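Local atomic coordinates of protein Pcdhgc3 (Mus musculus, PDB entry 4ZI8), a protein that probably acts as a calcium-dependent cell-adhesion protein that helps establish and maintain specific neuronal connections in the brain. Residues 57-62 and 97-102. Numbering follows the deposited sequence.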
# COMPACT_ATOMS: atom_id res chain seq x y z
N ARG B 57 48.40 30.51 34.91
CA ARG B 57 47.67 30.55 33.64
C ARG B 57 47.12 29.18 33.26
O ARG B 57 47.58 28.13 33.75
CB ARG B 57 48.57 31.07 32.54
CG ARG B 57 49.76 30.18 32.32
CD ARG B 57 50.83 30.87 31.57
NE ARG B 57 52.03 30.05 31.41
CZ ARG B 57 53.17 30.23 32.10
NH1 ARG B 57 53.28 31.14 33.07
NH2 ARG B 57 54.21 29.44 31.84
N VAL B 58 46.13 29.18 32.38
CA VAL B 58 45.61 27.95 31.82
C VAL B 58 46.58 27.46 30.76
O VAL B 58 47.10 28.27 29.99
CB VAL B 58 44.21 28.15 31.20
CG1 VAL B 58 43.73 26.85 30.58
CG2 VAL B 58 43.24 28.59 32.26
N VAL B 59 46.89 26.18 30.78
CA VAL B 59 47.73 25.58 29.76
C VAL B 59 46.99 25.60 28.42
O VAL B 59 45.84 25.22 28.33
CB VAL B 59 48.11 24.15 30.14
CG1 VAL B 59 48.72 23.37 28.95
CG2 VAL B 59 49.09 24.17 31.35
N SER B 60 47.68 26.10 27.39
CA SER B 60 47.10 26.29 26.06
C SER B 60 47.41 25.09 25.15
O SER B 60 48.57 24.87 24.77
CB SER B 60 47.62 27.60 25.46
OG SER B 60 47.64 27.51 24.06
N GLY B 61 46.40 24.28 24.86
CA GLY B 61 46.59 23.12 24.00
C GLY B 61 45.97 23.41 22.65
O GLY B 61 45.74 24.55 22.31
N ALA B 62 45.68 22.37 21.88
CA ALA B 62 45.09 22.59 20.57
C ALA B 62 43.61 22.95 20.69
O ALA B 62 43.06 23.57 19.79
CB ALA B 62 45.27 21.36 19.71
N THR B 97 38.16 19.15 30.46
CA THR B 97 39.34 19.11 31.32
C THR B 97 40.35 20.12 30.82
O THR B 97 40.40 20.46 29.63
CB THR B 97 39.96 17.72 31.36
OG1 THR B 97 40.38 17.36 30.04
CG2 THR B 97 38.94 16.71 31.84
N LEU B 98 41.13 20.65 31.74
CA LEU B 98 42.18 21.57 31.38
C LEU B 98 43.29 21.44 32.42
O LEU B 98 43.18 20.70 33.40
CB LEU B 98 41.66 23.00 31.30
CG LEU B 98 41.16 23.64 32.59
CD1 LEU B 98 41.32 25.14 32.53
CD2 LEU B 98 39.71 23.29 32.87
N GLU B 99 44.38 22.17 32.19
CA GLU B 99 45.50 22.18 33.13
C GLU B 99 45.84 23.62 33.44
O GLU B 99 45.59 24.51 32.63
CB GLU B 99 46.70 21.45 32.57
CG GLU B 99 46.40 20.01 32.17
CD GLU B 99 47.52 19.40 31.35
OE1 GLU B 99 47.56 19.63 30.12
OE2 GLU B 99 48.36 18.69 31.93
N LEU B 100 46.37 23.82 34.65
CA LEU B 100 46.82 25.11 35.13
C LEU B 100 48.32 25.02 35.35
O LEU B 100 48.81 23.98 35.82
CB LEU B 100 46.10 25.48 36.44
CG LEU B 100 44.58 25.59 36.29
CD1 LEU B 100 43.95 25.53 37.65
CD2 LEU B 100 44.27 26.93 35.62
N VAL B 101 49.06 26.07 35.05
CA VAL B 101 50.48 26.04 35.32
C VAL B 101 50.88 27.26 36.14
O VAL B 101 50.32 28.35 36.00
CB VAL B 101 51.31 25.94 34.01
CG1 VAL B 101 50.85 26.96 33.01
CG2 VAL B 101 52.81 26.13 34.27
N VAL B 102 51.83 27.07 37.05
CA VAL B 102 52.47 28.18 37.74
C VAL B 102 53.98 27.98 37.64
O VAL B 102 54.44 26.86 37.39
CB VAL B 102 52.02 28.28 39.21
CG1 VAL B 102 50.59 28.76 39.29
CG2 VAL B 102 52.19 26.93 39.91
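Short strand 57-58 forms the edge of a beta sheet in the first cadherin (EC1) domain of this three-domain fragment, and it pairs antiparallel with strand 95-102. Arg57 and Val101 are a hydrogen-bonded pair. Arg57 N donates to Val101 O at 3.1 Å, and Val101 N returns a straighter bond to Arg57 O at 2.9 Å. Val58 and Leu100 form the following non-hydrogen-bonded pair. A third bond runs from Val59 N to Glu99 O at 2.8 Å. Its donor stands 38° out of the carbonyl plane.

Val58, Leu98 and Leu100 share one face. Val58 holds CG1 anti to its own N (chi1 178°), which sets that methyl against Leu98 CD1 at 3.5 Å. Val58 CG2 meets Leu100 CD2 at 3.9 Å. Replacing Val58 with an alanine would probably leave Leu98 CD1 and Leu100 CD2 without these partners and open a gap on this face, next to Val69.

On the other side, Val101 touches both Arg57 and Val59: its CG1 lies between Arg57 CG, at 3.5 Å, and Val59 CG2, at 3.7 Å. The extended Arg57 chain runs past this valine, which lies over one face of the guanidinium. The charged end continues to a salt bridge with Glu103. Val59 CG2 also rests on Glu99 CB at 3.8 Å.

Strand 107-116 flanks strand 95-102 on its other edge, through backbone bonds of Leu98 with Ala111 and Leu100 with Phe109. Val69 of strand 67-69 packs against Val58 and Leu100.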